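Local coordinates for protein 1,3-1,4-beta-glucanase (Hordeum vulgare, PDB 1AQ0) that catalyses the hydrolysis of 1,4-beta-D-glucosidic linkages in mixed-linkage 1,3-1,4-beta-D-glucans, as a member of glycosyl hydrolase family 17, at residues S8-P13 / N279-D284; S60-S65 / K107-A112. One frame throughout, in Å; residues are numbered along the deposited sequence.

Contact 1. Residues S8-P13 / N279-D284; sequences SANNLP and NENQKD
Glu280 OE1 is gripped from two quarters: the backbone N of Ser8 donates to it at 2.9 Å, meeting the anti side of the carboxylate and 35° out of its plane, while a water donates from 2.7 Å. The same water reaches Ser8 OG weakly. A backbone bond from Gln282 N to Ser8 O (3.0 Å) follows.

Next along the loop, Asn281 shows how one amide can hold a passing chain at both of its polar atoms. Its CG sits between the backbone N and the carbonyl carbon (chi1 69°), which turns the amide toward Ala9 and Asn10. Asn281 OD1 accepts from Asn10 N at 3.1 Å, in the carbonyl plane and on a lone pair. Asn281 ND2 donates to Asn10 OD1 at 2.8 Å along a nearly straight bond. The amide planes stand 88° apart, and this donor comes from above the carbonyl plane of Asn10, not on a lone pair, while Asn10 OD1 lies in the amide plane of Asn281. A second water takes the Asn281 N-H and donates to Asn279 O and to Asn11 OD1.

These loops follow strands 2-4 and 273-274, neighbours in the TIM barrel, on the side where such barrels carry their active sites. With amides, main chain and water doing the joining, the union of the loops is directional and probably depends on exact loop shape more than on apolar burial.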
loop_
_atom_site.group_PDB
_atom_site.type_symbol
_atom_site.label_atom_id
_atom_site.label_comp_id
_atom_site.label_asym_id
_atom_site.label_seq_id
_atom_site.Cartn_x
_atom_site.Cartn_y
_atom_site.Cartn_z
ATOM N N SER A 8 2.083 34.512 -6.347
ATOM C CA SER A 8 1.142 35.587 -6.668
ATOM C C SER A 8 1.262 36.693 -5.627
ATOM O O SER A 8 0.357 36.917 -4.829
ATOM C CB SER A 8 -0.296 35.059 -6.723
ATOM O OG SER A 8 -0.407 33.979 -7.634
ATOM N N ALA A 9 2.392 37.382 -5.647
ATOM C CA ALA A 9 2.657 38.452 -4.705
ATOM C C ALA A 9 3.758 39.331 -5.275
ATOM O O ALA A 9 4.510 38.902 -6.151
ATOM C CB ALA A 9 3.084 37.867 -3.356
ATOM N N ASN A 10 3.879 40.545 -4.752
ATOM C CA ASN A 10 4.888 41.480 -5.237
ATOM C C ASN A 10 5.951 41.827 -4.204
ATOM O O ASN A 10 6.766 42.729 -4.431
ATOM C CB ASN A 10 4.211 42.769 -5.711
ATOM C CG ASN A 10 3.412 43.456 -4.610
ATOM O OD1 ASN A 10 3.666 43.267 -3.419
ATOM N ND2 ASN A 10 2.426 44.247 -5.010
ATOM N N ASN A 11 5.973 41.101 -3.090
ATOM C CA ASN A 11 6.931 41.383 -2.025
ATOM C C ASN A 11 7.627 40.151 -1.448
ATOM O O ASN A 11 8.065 40.169 -0.294
ATOM C CB ASN A 11 6.227 42.146 -0.896
ATOM C CG ASN A 11 5.058 41.372 -0.304
ATOM O OD1 ASN A 11 4.679 40.309 -0.809
ATOM N ND2 ASN A 11 4.470 41.905 0.762
ATOM N N LEU A 12 7.737 39.089 -2.234
ATOM C CA LEU A 12 8.383 37.874 -1.750
ATOM C C LEU A 12 9.902 37.950 -1.858
ATOM O O LEU A 12 10.440 38.761 -2.623
ATOM C CB LEU A 12 7.868 36.649 -2.515
ATOM C CG LEU A 12 6.365 36.379 -2.490
ATOM C CD1 LEU A 12 6.088 35.040 -3.154
ATOM C CD2 LEU A 12 5.849 36.380 -1.063
ATOM N N PRO A 13 10.616 37.142 -1.047
ATOM C CA PRO A 13 12.082 37.117 -1.065
ATOM C C PRO A 13 12.558 36.552 -2.397
ATOM O O PRO A 13 11.793 35.901 -3.111
ATOM C CB PRO A 13 12.416 36.146 0.072
ATOM C CG PRO A 13 11.273 36.301 1.003
ATOM C CD PRO A 13 10.098 36.329 0.068
ATOM N N ASN A 279 2.361 34.079 2.422
ATOM C CA ASN A 279 1.063 34.723 2.275
ATOM C C ASN A 279 1.246 35.424 0.917
ATOM O O ASN A 279 2.323 35.951 0.622
ATOM C CB ASN A 279 0.848 35.778 3.373
ATOM C CG ASN A 279 0.292 35.196 4.664
ATOM O OD1 ASN A 279 -0.206 34.074 4.692
ATOM N ND2 ASN A 279 0.364 35.968 5.738
ATOM N N GLU A 280 0.227 35.403 0.075
ATOM C CA GLU A 280 0.338 36.017 -1.239
ATOM C C GLU A 280 -0.617 37.188 -1.372
ATOM O O GLU A 280 -1.833 37.006 -1.451
ATOM C CB GLU A 280 0.086 34.960 -2.309
ATOM C CG GLU A 280 1.194 33.927 -2.356
ATOM C CD GLU A 280 0.849 32.737 -3.206
ATOM O OE1 GLU A 280 0.605 32.914 -4.412
ATOM O OE2 GLU A 280 0.830 31.614 -2.663
ATOM N N ASN A 281 -0.057 38.396 -1.402
ATOM C CA ASN A 281 -0.855 39.619 -1.476
ATOM C C ASN A 281 -1.586 39.933 -2.784
ATOM O O ASN A 281 -2.406 40.849 -2.824
ATOM C CB ASN A 281 -0.039 40.834 -1.006
ATOM C CG ASN A 281 1.083 41.212 -1.957
ATOM O OD1 ASN A 281 1.336 40.541 -2.951
ATOM N ND2 ASN A 281 1.766 42.297 -1.645
ATOM N N GLN A 282 -1.313 39.182 -3.846
ATOM C CA GLN A 282 -1.998 39.427 -5.108
ATOM C C GLN A 282 -3.103 38.424 -5.374
ATOM O O GLN A 282 -3.489 38.199 -6.519
ATOM C CB GLN A 282 -1.018 39.507 -6.275
ATOM C CG GLN A 282 -0.179 40.768 -6.239
ATOM C CD GLN A 282 0.750 40.899 -7.421
ATOM O OE1 GLN A 282 1.237 41.988 -7.711
ATOM N NE2 GLN A 282 1.021 39.791 -8.099
ATOM N N LYS A 283 -3.569 37.779 -4.312
ATOM C CA LYS A 283 -4.673 36.837 -4.420
ATOM C C LYS A 283 -5.911 37.588 -3.943
ATOM O O LYS A 283 -5.809 38.753 -3.548
ATOM C CB LYS A 283 -4.421 35.598 -3.561
ATOM C CG LYS A 283 -3.606 34.532 -4.258
ATOM C CD LYS A 283 -3.390 33.344 -3.344
ATOM C CE LYS A 283 -2.901 32.128 -4.110
ATOM N NZ LYS A 283 -3.974 31.563 -4.976
ATOM N N ASP A 284 -7.076 36.949 -4.001
ATOM C CA ASP A 284 -8.316 37.589 -3.561
ATOM C C ASP A 284 -8.258 37.949 -2.078
ATOM O O ASP A 284 -7.616 37.253 -1.286
ATOM C CB ASP A 284 -9.527 36.673 -3.799
ATOM C CG ASP A 284 -9.849 36.482 -5.271
ATOM O OD1 ASP A 284 -9.656 37.429 -6.070
ATOM O OD2 ASP A 284 -10.315 35.378 -5.628
HETATM O O HOH W 1 -0.133 31.004 -6.217
HETATM O O HOH W 2 2.533 38.600 -0.068
#

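Contact 2. Residues S60-S65 / K107-A112; sequences SNLAAS and KNVHGA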
loop_
_atom_site.group_PDB
_atom_site.type_symbol
_atom_site.label_atom_id
_atom_site.label_comp_id
_atom_site.label_asym_id
_atom_site.label_seq_id
_atom_site.Cartn_x
_atom_site.Cartn_y
_atom_site.Cartn_z
ATOM N N SER A 60 -3.445 24.156 -24.404
ATOM C CA SER A 60 -3.869 23.938 -25.793
ATOM C C SER A 60 -2.710 23.763 -26.775
ATOM O O SER A 60 -2.803 22.977 -27.718
ATOM C CB SER A 60 -4.836 25.031 -26.269
ATOM O OG SER A 60 -4.276 26.322 -26.142
ATOM N N ASN A 61 -1.605 24.460 -26.526
ATOM C CA ASN A 61 -0.425 24.353 -27.377
ATOM C C ASN A 61 0.262 23.004 -27.215
ATOM O O ASN A 61 0.671 22.384 -28.196
ATOM C CB ASN A 61 0.570 25.466 -27.063
ATOM C CG ASN A 61 0.505 26.589 -28.064
ATOM O OD1 ASN A 61 -0.429 27.387 -28.055
ATOM N ND2 ASN A 61 1.483 26.645 -28.956
ATOM N N LEU A 62 0.390 22.553 -25.973
ATOM C CA LEU A 62 1.025 21.274 -25.691
ATOM C C LEU A 62 0.201 20.120 -26.259
ATOM O O LEU A 62 0.757 19.137 -26.741
ATOM C CB LEU A 62 1.228 21.092 -24.180
ATOM C CG LEU A 62 2.179 22.047 -23.440
ATOM C CD1 LEU A 62 2.142 21.756 -21.949
ATOM C CD2 LEU A 62 3.595 21.919 -23.967
ATOM N N ALA A 63 -1.121 20.260 -26.228
ATOM C CA ALA A 63 -2.029 19.231 -26.730
ATOM C C ALA A 63 -2.057 19.150 -28.247
ATOM O O ALA A 63 -2.141 18.064 -28.820
ATOM C CB ALA A 63 -3.429 19.479 -26.217
ATOM N N ALA A 64 -1.974 20.302 -28.897
ATOM C CA ALA A 64 -2.029 20.358 -30.348
ATOM C C ALA A 64 -0.732 20.019 -31.063
ATOM O O ALA A 64 -0.757 19.523 -32.188
ATOM C CB ALA A 64 -2.528 21.734 -30.796
ATOM N N SER A 65 0.401 20.228 -30.408
ATOM C CA SER A 65 1.660 19.973 -31.076
ATOM C C SER A 65 2.751 19.250 -30.301
ATOM O O SER A 65 3.249 19.752 -29.293
ATOM C CB SER A 65 2.212 21.301 -31.604
ATOM O OG SER A 65 3.494 21.137 -32.186
ATOM N N LYS A 107 0.044 13.295 -22.805
ATOM C CA LYS A 107 0.652 12.304 -23.695
ATOM C C LYS A 107 1.860 12.899 -24.395
ATOM O O LYS A 107 2.921 12.278 -24.456
ATOM C CB LYS A 107 -0.331 11.858 -24.774
ATOM C CG LYS A 107 -1.333 10.790 -24.387
ATOM C CD LYS A 107 -2.279 10.557 -25.567
ATOM C CE LYS A 107 -2.466 9.081 -25.903
ATOM N NZ LYS A 107 -3.481 8.410 -25.040
ATOM N N ASN A 108 1.689 14.107 -24.929
ATOM C CA ASN A 108 2.768 14.787 -25.641
ATOM C C ASN A 108 3.953 15.112 -24.741
ATOM O O ASN A 108 5.102 14.944 -25.147
ATOM C CB ASN A 108 2.250 16.049 -26.350
ATOM C CG ASN A 108 1.390 15.727 -27.560
ATOM O OD1 ASN A 108 1.420 14.610 -28.072
ATOM N ND2 ASN A 108 0.624 16.703 -28.027
ATOM N N VAL A 109 3.685 15.563 -23.516
ATOM C CA VAL A 109 4.765 15.881 -22.580
ATOM C C VAL A 109 5.462 14.576 -22.202
ATOM O O VAL A 109 6.690 14.497 -22.161
ATOM C CB VAL A 109 4.230 16.588 -21.307
ATOM C CG1 VAL A 109 5.354 16.801 -20.308
ATOM C CG2 VAL A 109 3.603 17.924 -21.676
ATOM N N HIS A 110 4.670 13.539 -21.975
ATOM C CA HIS A 110 5.209 12.235 -21.619
ATOM C C HIS A 110 6.140 11.720 -22.724
ATOM O O HIS A 110 7.272 11.307 -22.456
ATOM C CB HIS A 110 4.066 11.245 -21.386
ATOM C CG HIS A 110 4.529 9.859 -21.050
ATOM N ND1 HIS A 110 4.406 8.828 -21.938
ATOM C CD2 HIS A 110 5.183 9.431 -19.936
ATOM C CE1 HIS A 110 4.986 7.789 -21.360
ATOM N NE2 HIS A 110 5.469 8.107 -20.151
ATOM N N GLY A 111 5.670 11.784 -23.968
ATOM C CA GLY A 111 6.469 11.327 -25.092
ATOM C C GLY A 111 7.789 12.064 -25.197
ATOM O O GLY A 111 8.827 11.460 -25.464
ATOM N N ALA A 112 7.755 13.372 -24.968
ATOM C CA ALA A 112 8.953 14.199 -25.033
ATOM C C ALA A 112 9.943 13.829 -23.934
ATOM O O ALA A 112 11.154 13.798 -24.167
ATOM C CB ALA A 112 8.579 15.676 -24.943
#
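Asn108 ND2 donates to the backbone O of Leu62 at 2.8 Å. The bond is almost ideally straight, with an N-H...O angle of 175°; the donor lies in the plane of the Leu62 carbonyl, and the acceptor in the plane of the Asn108 amide. The carbonyl O of Ala63 lies 3.2 Å from Asn108 ND2, so the nitrogen faces the last turn of helix 59-64. Asn108 CB also comes within 3.5 Å of Leu62 O. This CB already points toward the other helix, and with CG anti to the carbonyl carbon (chi1 -72°) the amide comes to lie against Leu62 O.

Beside this polar link lies an apolar one: Leu62 CD1 touches Val109 CG2 at 4.1 Å, the two branched side chains meeting at a slant. Both residues are buried, and Leu62 also packs on Trp72 and Ala105.

The second shell explains the acceptor. In a continuing helix Leu62 O would receive the N-H four residues on, but that residue is Pro66, which has none; the amide of Asn108 supplies a donor in its place, and the Asn108 side chain also touches Pro66 and Ala69. Replacing Asn108 by an alanine removes the amide, which would probably leave Leu62 O without this donor and open a gap beside Pro66. Ser65 makes the break between helices, its OG capping Ala68 N at the start of helix 66-78.

The axes of the short segments approach to 9.1 Å and cross steeply, at 66°, touching at few residues. In the order of the TIM barrel, helices 59-64 and 66-78 join strands 49-54 and 84-92, and helix 102-115 follows the latter; the contact is thus one between successive beta-alpha units in the outer helical layer.

In the fold
Both contacts belong to one beta-alpha barrel, yet to different parts of it. Contact 1 is a surface meeting of loops that follow the first and last strands, so it brings together residues from near the two ends of the sequence. Contact 2 is partly buried and joins helices of consecutive units, within the long stretch of chain that contact 1 spans. Their centres lie 31 Å apart and they share no residues. Chemistry follows place: several hydrogen bonds and two waters link the irregular loops, whereas between the helical segments one asparagine bond and an apolar touch do the joining. In each, however, an asparagine amide serves backbone groups that regular structure does not.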